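Local coordinates for protein transcriptional regulator ComR (PDB 6HU8) that probably binds DNA as a competence regulator of the RNPP family, joining a helix-turn-helix domain to a tetratricopeptide domain for signaling peptides, at residues Leu46-Leu49 with Asp50-Ser53; Tyr78-Met81 with Lys82-Ile86; Ile104-Val107 with Tyr108-Phe112; Lys177-Lys181 with Lys182-Arg186. One frame throughout, in Å; residues are numbered along the deposited sequence.

All four contacts are local, within single helices or at helix starts. Contact 1 lies in the helix-turn-helix domain; the other three lie in the tetratricopeptide domain. Contacts 2 and 3 sit on consecutive helices, 76-87 and 94-111, with centres about 11 Å apart. They touch through Y78 on V107, M81 on V107 and Q110, and L85 on I104; L85 CD1 is 3.5 Å from I104 CG1. Contact 1 comes within about 7 Å of each of them, nearest atoms, without touching. Contact 4 is remote, its centre about 32 Å from that of contact 2. Contacts 1 and 4 both cap a helix start. The structure is the apo form.

Contact 1: residues Leu46-Leu49 with Asp50-Ser53; sequences LPSL and DKLS
S48 turns OG in between its own backbone N and carbonyl carbon (chi1 61°), and this brings the hydroxyl over the first turn of helix 49-59. There OG accepts from K51 N at 3.3 Å. The bond is long and weak but nearly straight. The K51 side chain leaves beside the same oxygen, with K51 CG 3.4 Å from S48 OG. S48 OG is also hydrogen-bonded to E118, so the capping hydroxyl has two partners. L52 sends CG away from its backbone N (chi1 -171°). Its side chain then lies alongside the ring of P47, both pointing the same way. L52 CB is 4.0 Å from P47 CB, and L52 CD1 is 4.1 Å from P47 CG. Both residues are buried. I7 and I40 touch P47, while I11 and L67 touch L52. The first i to i+4 backbone bonds of the helix follow. L52 N donates to S48 O at 2.8 Å, and S53 N donates to L49 O at 2.8 Å. K51 runs on past the cap, its NZ hydrogen-bonded to E31 O and Q151 OE1; as E118 and Q151 belong to the tetratricopeptide domain, cap and lysine both tie the helix-turn-helix part to it in this apo structure. S48 is the N-cap. P47, just before it, and L52, four positions after it, form the apolar pair of a hydrophobic staple, here at the start of a helix of a Cro/C1-type helix-turn-helix domain.

Contact 2: residues Tyr78-Met81 with Lys82-Ile86; sequences YYEM and KNRLI
K82 N donates to Y78 O at 2.8 Å, in a nearly straight backbone bond of helix 76-87 in the tetratricopeptide domain. Y78 and M81 pack on V107 of the next helix, 94-111. The side chains of Y78 and K82 also meet. K82 CB stands over one face of the Y78 ring, toward its rim. The lysine chain is fully extended and carries K82 CD to 3.6 Å from Y78 OH. Y78 OH and K82 NZ both reach E119 OE1, the first by a hydrogen bond and the second by a salt bridge. K82 NZ has a further hydrogen bond to N161. On another side of the helix, E80 and R84 lie side by side. E80 OE1 forms a salt bridge with R84 NH1 at 3.3 Å. The carboxylate and guanidinium planes stand 73° apart, so this is no flat two-pronged pair. A bend at chi3 (-139°) folds the guanidinium back over the helix. R84 NH2 then comes to 3.5 Å from M81 CG, and E80 O lies over one guanidinium face. E80 and R84 are exposed, and solvent would probably weaken their attraction. K82 is buried, and its charge is probably balanced by E119.

Contact 3: residues Ile104-Val107 with Tyr108-Phe112; sequences IEDV and YNQFF
The carboxylate of D106 and the amide of Q110 are turned 43° apart. Q110 NE2 donates to D106 OD1 at 2.8 Å, from above the carboxylate plane, while OD1 lies close to the plane of the amide. This is an i to i+4 side-chain bond along helix 94-111 of the helical tetratricopeptide domain. The Y108 ring has F112 CB over the centre of one face, and N109 OD1 lies at its edge, in plane. The Y108 side chain also packs on L120 and L123 of helix 117-131. CG of D106 is turned away from the backbone N (chi1 -165°), and the extended Q110 chain crosses over to meet it. E105 and N109 run side by side, with N109 ND2 3.5 Å from E105 CG. That nitrogen is also close to E105 O, but the angle is too poor for a hydrogen bond. Backbone bonds link Y108 N to I104 O, N109 N to E105 O and Q110 N to D106 O. V107 O receives weak bonds, a second one from Q110 N at 3.2 Å and one from F111 N at 3.1 Å. Y108 O accepts from both F111 N and F112 N. At the F111 ring, V107 O lies at the edge, near the ring plane, 3.5 Å from F111 CD2; the same F111 CD2 is 4.2 Å from V107 CG1.

Contact 4: residues Lys177-Lys181 with Lys182-Arg186; sequences KQYDK and KIFDR
K181, D180 and K182 lose most surface here, where the loop before helix 181-192 turns into the helix. D180 does the capping. Its CG points away from the backbone N (chi1 -172°), so the carboxylate swings over the helix start. D180 OD1 accepts from I183 N at 3.2 Å, from above the carboxylate plane. The bond from K182 N to the same oxygen is also 3.2 Å, but bent and weak. K182 adds its CB, which sits 3.5 Å from D180 OD1, while the rest of its chain extends away. The other oxygen, D180 OD2, touches I183 CD1 at 3.3 Å, and the two side chains cross at about a right angle. K181 curls back through bends at chi3 and chi4. Its NZ reaches D185 OD2 at 3.3 Å, a weak hydrogen bond within a salt bridge. K224 is a second, distant and weak ion partner of that oxygen. D185 OD1 accepts from a water that also bonds Y179 OH, so the water ties Y179 of the loop to the first turn, while K181-D185 is a bridge within the helix. Y179 turns the edge of its ring toward the face of F184 in an offset edge-to-face pair, with planes at 87°. The closest approach is Y179 CE2 to F184 CB, 3.6 Å. F184 is buried against Y169, F170 and L173 of helix 160-173. D180 is thus an Asp N-cap, and Y179 with F184 makes the hydrophobic staple around it, at a helix start in the tetratricopeptide domain.

Contact 1: residues Leu46-Leu49 with Asp50-Ser53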
loop_
_atom_site.group_PDB
_atom_site.type_symbol
_atom_site.label_atom_id
_atom_site.label_comp_id
_atom_site.label_asym_id
_atom_site.label_seq_id
_atom_site.Cartn_x
_atom_site.Cartn_y
_atom_site.Cartn_z
ATOM N N LEU A 46 -3.849 3.430 -19.543
ATOM C CA LEU A 46 -4.867 4.455 -19.550
ATOM C C LEU A 46 -4.471 5.514 -18.542
ATOM O O LEU A 46 -4.038 5.176 -17.441
ATOM C CB LEU A 46 -6.228 3.841 -19.177
ATOM C CG LEU A 46 -7.482 4.707 -19.281
ATOM C CD1 LEU A 46 -7.773 5.029 -20.733
ATOM C CD2 LEU A 46 -8.695 4.015 -18.623
ATOM N N PRO A 47 -4.633 6.800 -18.889
ATOM C CA PRO A 47 -4.372 7.789 -17.838
ATOM C C PRO A 47 -5.452 7.797 -16.762
ATOM O O PRO A 47 -6.661 7.680 -17.063
ATOM C CB PRO A 47 -4.365 9.115 -18.587
ATOM C CG PRO A 47 -5.162 8.872 -19.813
ATOM C CD PRO A 47 -5.041 7.418 -20.159
ATOM N N SER A 48 -5.014 7.921 -15.510
ATOM C CA SER A 48 -5.922 8.163 -14.398
ATOM C C SER A 48 -6.375 9.604 -14.508
ATOM O O SER A 48 -5.808 10.384 -15.299
ATOM C CB SER A 48 -5.240 7.898 -13.043
ATOM O OG SER A 48 -4.123 8.758 -12.839
ATOM N N LEU A 49 -7.383 9.959 -13.725
ATOM C CA LEU A 49 -7.896 11.314 -13.724
ATOM C C LEU A 49 -6.826 12.299 -13.277
ATOM O O LEU A 49 -6.698 13.379 -13.849
ATOM C CB LEU A 49 -9.121 11.421 -12.818
ATOM C CG LEU A 49 -9.768 12.804 -12.728
ATOM C CD1 LEU A 49 -10.011 13.360 -14.115
ATOM C CD2 LEU A 49 -11.076 12.745 -11.942
ATOM N N ASP A 50 -6.066 11.924 -12.253
ATOM C CA ASP A 50 -4.985 12.774 -11.759
ATOM C C ASP A 50 -3.949 13.031 -12.837
ATOM O O ASP A 50 -3.545 14.166 -13.055
ATOM C CB ASP A 50 -4.292 12.152 -10.545
ATOM C CG ASP A 50 -5.180 12.108 -9.316
ATOM O OD1 ASP A 50 -6.088 12.964 -9.198
ATOM O OD2 ASP A 50 -4.961 11.210 -8.473
ATOM N N LYS A 51 -3.505 11.978 -13.506
ATOM C CA LYS A 51 -2.484 12.165 -14.522
ATOM C C LYS A 51 -3.044 12.866 -15.782
ATOM O O LYS A 51 -2.373 13.722 -16.369
ATOM C CB LYS A 51 -1.819 10.822 -14.846
ATOM C CG LYS A 51 -1.170 10.215 -13.589
ATOM C CD LYS A 51 0.042 9.344 -13.865
ATOM C CE LYS A 51 0.584 8.732 -12.555
ATOM N NZ LYS A 51 0.899 9.739 -11.498
ATOM N N LEU A 52 -4.272 12.551 -16.189
ATOM C CA LEU A 52 -4.841 13.257 -17.334
ATOM C C LEU A 52 -5.065 14.744 -17.007
ATOM O O LEU A 52 -4.844 15.616 -17.849
ATOM C CB LEU A 52 -6.162 12.619 -17.779
ATOM C CG LEU A 52 -6.701 13.167 -19.104
ATOM C CD1 LEU A 52 -5.763 12.910 -20.269
ATOM C CD2 LEU A 52 -8.080 12.590 -19.434
ATOM N N SER A 53 -5.499 15.024 -15.781
ATOM C CA SER A 53 -5.687 16.401 -15.321
ATOM C C SER A 53 -4.376 17.205 -15.414
ATOM O O SER A 53 -4.368 18.372 -15.803
ATOM C CB SER A 53 -6.214 16.401 -13.884
ATOM O OG SER A 53 -6.354 17.720 -13.404
#

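Contact 2: residues Tyr78-Met81 with Lys82-Ile86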
loop_
_atom_site.group_PDB
_atom_site.type_symbol
_atom_site.label_atom_id
_atom_site.label_comp_id
_atom_site.label_asym_id
_atom_site.label_seq_id
_atom_site.Cartn_x
_atom_site.Cartn_y
_atom_site.Cartn_z
ATOM N N TYR A 78 -16.695 -1.085 -9.524
ATOM C CA TYR A 78 -15.280 -1.377 -9.310
ATOM C C TYR A 78 -14.864 -0.950 -7.911
ATOM O O TYR A 78 -14.271 -1.725 -7.150
ATOM C CB TYR A 78 -14.395 -0.676 -10.340
ATOM C CG TYR A 78 -12.943 -0.698 -9.911
ATOM C CD1 TYR A 78 -12.182 -1.850 -10.057
ATOM C CD2 TYR A 78 -12.352 0.410 -9.315
ATOM C CE1 TYR A 78 -10.854 -1.891 -9.652
ATOM C CE2 TYR A 78 -11.022 0.380 -8.896
ATOM C CZ TYR A 78 -10.280 -0.774 -9.071
ATOM O OH TYR A 78 -8.961 -0.823 -8.668
ATOM N N TYR A 79 -15.170 0.297 -7.578
ATOM C CA TYR A 79 -14.790 0.832 -6.285
ATOM C C TYR A 79 -15.406 0.033 -5.150
ATOM O O TYR A 79 -14.781 -0.141 -4.126
ATOM C CB TYR A 79 -15.176 2.305 -6.175
ATOM C CG TYR A 79 -14.349 3.175 -7.075
ATOM C CD1 TYR A 79 -12.991 3.346 -6.837
ATOM C CD2 TYR A 79 -14.913 3.810 -8.180
ATOM C CE1 TYR A 79 -12.221 4.131 -7.657
ATOM C CE2 TYR A 79 -14.149 4.600 -9.009
ATOM C CZ TYR A 79 -12.801 4.756 -8.744
ATOM O OH TYR A 79 -12.028 5.540 -9.564
ATOM N N GLU A 80 -16.623 -0.470 -5.336
ATOM C CA GLU A 80 -17.263 -1.264 -4.289
ATOM C C GLU A 80 -16.508 -2.562 -4.060
ATOM O O GLU A 80 -16.292 -2.970 -2.918
ATOM C CB GLU A 80 -18.723 -1.571 -4.646
ATOM C CG GLU A 80 -19.621 -0.348 -4.698
ATOM C CD GLU A 80 -20.960 -0.633 -5.377
ATOM O OE1 GLU A 80 -21.393 -1.809 -5.376
ATOM O OE2 GLU A 80 -21.565 0.314 -5.928
ATOM N N MET A 81 -16.103 -3.208 -5.150
ATOM C CA MET A 81 -15.373 -4.469 -5.046
ATOM C C MET A 81 -13.949 -4.262 -4.541
ATOM O O MET A 81 -13.431 -5.086 -3.780
ATOM C CB MET A 81 -15.350 -5.187 -6.390
ATOM C CG MET A 81 -16.726 -5.612 -6.861
ATOM S SD MET A 81 -16.686 -6.386 -8.483
ATOM C CE MET A 81 -15.755 -7.873 -8.136
ATOM N N LYS A 82 -13.317 -3.165 -4.954
ATOM C CA LYS A 82 -12.009 -2.802 -4.411
ATOM C C LYS A 82 -12.118 -2.547 -2.917
ATOM O O LYS A 82 -11.288 -3.020 -2.128
ATOM C CB LYS A 82 -11.430 -1.570 -5.116
ATOM C CG LYS A 82 -10.039 -1.141 -4.614
ATOM C CD LYS A 82 -9.576 0.175 -5.296
ATOM C CE LYS A 82 -8.207 0.662 -4.786
ATOM N NZ LYS A 82 -7.824 2.009 -5.348
ATOM N N ASN A 83 -13.150 -1.811 -2.523
ATOM C CA ASN A 83 -13.368 -1.540 -1.107
ATOM C C ASN A 83 -13.551 -2.836 -0.314
ATOM O O ASN A 83 -12.907 -3.025 0.714
ATOM C CB ASN A 83 -14.579 -0.614 -0.916
ATOM C CG ASN A 83 -14.737 -0.134 0.526
ATOM O OD1 ASN A 83 -13.884 0.578 1.049
ATOM N ND2 ASN A 83 -15.845 -0.508 1.163
ATOM N N ARG A 84 -14.410 -3.733 -0.796
ATOM C CA ARG A 84 -14.618 -5.016 -0.119
ATOM C C ARG A 84 -13.322 -5.822 -0.026
ATOM O O ARG A 84 -13.005 -6.383 1.031
ATOM C CB ARG A 84 -15.694 -5.841 -0.832
ATOM C CG ARG A 84 -17.118 -5.371 -0.561
ATOM C CD ARG A 84 -18.139 -6.197 -1.338
ATOM N NE ARG A 84 -19.193 -5.350 -1.892
ATOM C CZ ARG A 84 -19.496 -5.291 -3.184
ATOM N NH1 ARG A 84 -20.463 -4.485 -3.616
ATOM N NH2 ARG A 84 -18.830 -6.040 -4.053
ATOM N N LEU A 85 -12.583 -5.865 -1.135
ATOM C CA LEU A 85 -11.288 -6.553 -1.224
ATOM C C LEU A 85 -10.264 -6.081 -0.182
ATOM O O LEU A 85 -9.658 -6.892 0.518
ATOM C CB LEU A 85 -10.700 -6.372 -2.641
ATOM C CG LEU A 85 -9.190 -6.597 -2.802
ATOM C CD1 LEU A 85 -8.827 -8.028 -2.461
ATOM C CD2 LEU A 85 -8.679 -6.241 -4.211
ATOM N N ILE A 86 -10.061 -4.772 -0.100
ATOM C CA ILE A 86 -9.052 -4.192 0.779
ATOM C C ILE A 86 -9.416 -4.359 2.252
ATOM O O ILE A 86 -8.535 -4.487 3.105
ATOM C CB ILE A 86 -8.846 -2.699 0.456
ATOM C CG1 ILE A 86 -8.341 -2.543 -0.982
ATOM C CG2 ILE A 86 -7.877 -2.041 1.446
ATOM C CD1 ILE A 86 -7.835 -1.169 -1.310
#

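Contact 3: residues Ile104-Val107 with Tyr108-Phe112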
loop_
_atom_site.group_PDB
_atom_site.type_symbol
_atom_site.label_atom_id
_atom_site.label_comp_id
_atom_site.label_asym_id
_atom_site.label_seq_id
_atom_site.Cartn_x
_atom_site.Cartn_y
_atom_site.Cartn_z
ATOM N N ILE A 104 -9.358 -10.631 -5.983
ATOM C CA ILE A 104 -8.466 -9.852 -6.824
ATOM C C ILE A 104 -8.587 -10.287 -8.265
ATOM O O ILE A 104 -8.727 -9.463 -9.158
ATOM C CB ILE A 104 -6.996 -9.997 -6.374
ATOM C CG1 ILE A 104 -6.819 -9.420 -4.970
ATOM C CG2 ILE A 104 -6.030 -9.323 -7.386
ATOM C CD1 ILE A 104 -5.608 -9.942 -4.257
ATOM N N GLU A 105 -8.521 -11.595 -8.484
ATOM C CA GLU A 105 -8.646 -12.153 -9.824
ATOM C C GLU A 105 -9.957 -11.744 -10.475
ATOM O O GLU A 105 -10.009 -11.394 -11.666
ATOM C CB GLU A 105 -8.537 -13.673 -9.768
ATOM C CG GLU A 105 -8.817 -14.362 -11.085
ATOM C CD GLU A 105 -8.517 -15.848 -11.019
ATOM O OE1 GLU A 105 -7.434 -16.211 -10.511
ATOM O OE2 GLU A 105 -9.364 -16.650 -11.464
ATOM N N ASP A 106 -11.010 -11.771 -9.667
ATOM C CA ASP A 106 -12.353 -11.446 -10.110
ATOM C C ASP A 106 -12.437 -9.983 -10.568
ATOM O O ASP A 106 -12.891 -9.686 -11.677
ATOM C CB ASP A 106 -13.337 -11.733 -8.969
ATOM C CG ASP A 106 -14.775 -11.784 -9.432
ATOM O OD1 ASP A 106 -15.012 -11.708 -10.659
ATOM O OD2 ASP A 106 -15.667 -11.909 -8.561
ATOM N N VAL A 107 -11.991 -9.077 -9.702
ATOM C CA VAL A 107 -11.990 -7.650 -10.004
ATOM C C VAL A 107 -11.161 -7.351 -11.247
ATOM O O VAL A 107 -11.590 -6.588 -12.108
ATOM C CB VAL A 107 -11.432 -6.818 -8.836
ATOM C CG1 VAL A 107 -11.362 -5.352 -9.226
ATOM C CG2 VAL A 107 -12.282 -7.005 -7.578
ATOM N N TYR A 108 -9.978 -7.954 -11.340
ATOM C CA TYR A 108 -9.128 -7.742 -12.501
ATOM C C TYR A 108 -9.859 -8.186 -13.772
ATOM O O TYR A 108 -9.932 -7.445 -14.739
ATOM C CB TYR A 108 -7.792 -8.483 -12.363
ATOM C CG TYR A 108 -6.914 -8.385 -13.604
ATOM C CD1 TYR A 108 -6.008 -7.338 -13.771
ATOM C CD2 TYR A 108 -6.991 -9.342 -14.604
ATOM C CE1 TYR A 108 -5.204 -7.260 -14.895
ATOM C CE2 TYR A 108 -6.209 -9.268 -15.725
ATOM C CZ TYR A 108 -5.317 -8.228 -15.872
ATOM O OH TYR A 108 -4.547 -8.176 -17.006
ATOM N N ASN A 109 -10.421 -9.388 -13.756
ATOM C CA ASN A 109 -11.132 -9.907 -14.920
ATOM C C ASN A 109 -12.297 -9.025 -15.360
ATOM O O ASN A 109 -12.569 -8.886 -16.557
ATOM C CB ASN A 109 -11.633 -11.318 -14.630
ATOM C CG ASN A 109 -10.517 -12.334 -14.630
ATOM O OD1 ASN A 109 -9.513 -12.174 -15.335
ATOM N ND2 ASN A 109 -10.685 -13.395 -13.851
ATOM N N GLN A 110 -12.973 -8.421 -14.388
ATOM C CA GLN A 110 -14.158 -7.621 -14.669
ATOM C C GLN A 110 -13.857 -6.203 -15.139
ATOM O O GLN A 110 -14.710 -5.570 -15.754
ATOM C CB GLN A 110 -15.041 -7.542 -13.426
ATOM C CG GLN A 110 -15.649 -8.879 -13.011
ATOM C CD GLN A 110 -16.771 -8.718 -11.997
ATOM O OE1 GLN A 110 -17.703 -7.936 -12.198
ATOM N NE2 GLN A 110 -16.681 -9.456 -10.900
ATOM N N PHE A 111 -12.661 -5.692 -14.844
ATOM C CA PHE A 111 -12.401 -4.267 -15.049
ATOM C C PHE A 111 -11.050 -3.892 -15.635
ATOM O O PHE A 111 -10.815 -2.716 -15.895
ATOM C CB PHE A 111 -12.564 -3.519 -13.723
ATOM C CG PHE A 111 -13.955 -3.580 -13.176
ATOM C CD1 PHE A 111 -14.971 -2.843 -13.760
ATOM C CD2 PHE A 111 -14.255 -4.394 -12.101
ATOM C CE1 PHE A 111 -16.265 -2.909 -13.266
ATOM C CE2 PHE A 111 -15.551 -4.464 -11.600
ATOM C CZ PHE A 111 -16.553 -3.721 -12.183
ATOM N N PHE A 112 -10.177 -4.867 -15.866
ATOM C CA PHE A 112 -8.794 -4.566 -16.240
ATOM C C PHE A 112 -8.677 -3.611 -17.434
ATOM O O PHE A 112 -7.674 -2.900 -17.577
ATOM C CB PHE A 112 -8.035 -5.859 -16.564
ATOM C CG PHE A 112 -8.317 -6.387 -17.941
ATOM C CD1 PHE A 112 -9.415 -7.206 -18.170
ATOM C CD2 PHE A 112 -7.494 -6.058 -19.005
ATOM C CE1 PHE A 112 -9.686 -7.679 -19.435
ATOM C CE2 PHE A 112 -7.753 -6.529 -20.279
ATOM C CZ PHE A 112 -8.850 -7.342 -20.496
#

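Contact 4: residues Lys177-Lys181 with Lys182-Arg186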
loop_
_atom_site.group_PDB
_atom_site.type_symbol
_atom_site.label_atom_id
_atom_site.label_comp_id
_atom_site.label_asym_id
_atom_site.label_seq_id
_atom_site.Cartn_x
_atom_site.Cartn_y
_atom_site.Cartn_z
ATOM N N LYS A 177 19.154 -6.484 5.581
ATOM C CA LYS A 177 19.763 -5.876 6.750
ATOM C C LYS A 177 20.409 -4.526 6.414
ATOM O O LYS A 177 20.604 -3.698 7.309
ATOM C CB LYS A 177 20.771 -6.829 7.399
ATOM C CG LYS A 177 21.277 -6.327 8.743
ATOM C CD LYS A 177 21.839 -7.430 9.654
ATOM C CE LYS A 177 21.204 -8.805 9.429
ATOM N NZ LYS A 177 21.434 -9.730 10.609
ATOM N N GLN A 178 20.729 -4.277 5.146
ATOM C CA GLN A 178 21.046 -2.903 4.763
ATOM C C GLN A 178 19.985 -2.313 3.841
ATOM O O GLN A 178 19.370 -3.013 3.039
ATOM C CB GLN A 178 22.429 -2.795 4.124
ATOM C CG GLN A 178 23.394 -2.064 5.050
ATOM C CD GLN A 178 22.715 -0.916 5.817
ATOM O OE1 GLN A 178 22.412 -1.039 7.011
ATOM N NE2 GLN A 178 22.484 0.202 5.134
ATOM N N TYR A 179 19.789 -1.006 3.976
ATOM C CA TYR A 179 18.669 -0.312 3.361
ATOM C C TYR A 179 18.969 1.176 3.313
ATOM O O TYR A 179 19.774 1.681 4.098
ATOM C CB TYR A 179 17.369 -0.577 4.148
ATOM C CG TYR A 179 17.370 -0.014 5.567
ATOM C CD1 TYR A 179 18.236 -0.519 6.548
ATOM C CD2 TYR A 179 16.511 1.018 5.926
ATOM C CE1 TYR A 179 18.245 -0.001 7.847
ATOM C CE2 TYR A 179 16.509 1.541 7.217
ATOM C CZ TYR A 179 17.382 1.026 8.174
ATOM O OH TYR A 179 17.390 1.541 9.449
ATOM N N ASP A 180 18.328 1.872 2.384
ATOM C CA ASP A 180 18.450 3.321 2.289
ATOM C C ASP A 180 17.760 3.925 3.504
ATOM O O ASP A 180 16.532 4.032 3.544
ATOM C CB ASP A 180 17.835 3.835 0.982
ATOM C CG ASP A 180 18.099 5.318 0.742
ATOM O OD1 ASP A 180 18.181 6.088 1.724
ATOM O OD2 ASP A 180 18.206 5.720 -0.444
ATOM N N LYS A 181 18.557 4.334 4.484
ATOM C CA LYS A 181 18.028 4.759 5.767
ATOM C C LYS A 181 17.263 6.066 5.655
ATOM O O LYS A 181 16.306 6.289 6.391
ATOM C CB LYS A 181 19.162 4.898 6.790
ATOM C CG LYS A 181 18.769 4.549 8.214
ATOM C CD LYS A 181 19.976 4.598 9.152
ATOM C CE LYS A 181 20.319 6.031 9.553
ATOM N NZ LYS A 181 19.209 6.657 10.335
ATOM N N LYS A 182 17.683 6.927 4.730
ATOM C CA LYS A 182 17.034 8.224 4.536
ATOM C C LYS A 182 15.611 8.050 4.022
ATOM O O LYS A 182 14.677 8.728 4.486
ATOM C CB LYS A 182 17.833 9.101 3.565
ATOM C CG LYS A 182 19.222 9.480 4.067
ATOM C CD LYS A 182 20.048 10.190 2.980
ATOM C CE LYS A 182 21.549 10.081 3.289
ATOM N NZ LYS A 182 22.426 10.838 2.341
ATOM N N ILE A 183 15.460 7.165 3.037
ATOM C CA ILE A 183 14.151 6.896 2.459
ATOM C C ILE A 183 13.221 6.296 3.507
ATOM O O ILE A 183 12.091 6.769 3.688
ATOM C CB ILE A 183 14.239 5.942 1.259
ATOM C CG1 ILE A 183 14.929 6.629 0.072
ATOM C CG2 ILE A 183 12.848 5.445 0.873
ATOM C CD1 ILE A 183 14.996 5.760 -1.150
ATOM N N PHE A 184 13.705 5.263 4.196
ATOM C CA PHE A 184 12.905 4.584 5.212
ATOM C C PHE A 184 12.385 5.567 6.258
ATOM O O PHE A 184 11.179 5.634 6.520
ATOM C CB PHE A 184 13.718 3.475 5.884
ATOM C CG PHE A 184 12.945 2.698 6.928
ATOM C CD1 PHE A 184 12.045 1.702 6.552
ATOM C CD2 PHE A 184 13.118 2.962 8.288
ATOM C CE1 PHE A 184 11.326 0.983 7.513
ATOM C CE2 PHE A 184 12.403 2.247 9.261
ATOM C CZ PHE A 184 11.513 1.254 8.871
ATOM N N ASP A 185 13.283 6.357 6.836
ATOM C CA ASP A 185 12.876 7.295 7.876
ATOM C C ASP A 185 11.891 8.336 7.347
ATOM O O ASP A 185 10.975 8.744 8.056
ATOM C CB ASP A 185 14.092 8.000 8.497
ATOM C CG ASP A 185 14.991 7.050 9.279
ATOM O OD1 ASP A 185 14.623 5.870 9.448
ATOM O OD2 ASP A 185 16.073 7.485 9.732
ATOM N N ARG A 186 12.076 8.776 6.105
ATOM C CA ARG A 186 11.150 9.743 5.531
ATOM C C ARG A 186 9.765 9.129 5.382
ATOM O O ARG A 186 8.757 9.756 5.710
ATOM C CB ARG A 186 11.635 10.243 4.170
ATOM C CG ARG A 186 10.719 11.301 3.550
ATOM C CD ARG A 186 10.468 11.057 2.057
ATOM N NE ARG A 186 11.648 10.523 1.373
ATOM C CZ ARG A 186 12.576 11.265 0.766
ATOM N NH1 ARG A 186 13.610 10.680 0.166
ATOM N NH2 ARG A 186 12.471 12.591 0.753
HETATM O O HOH W 1 16.209 3.725 10.517
#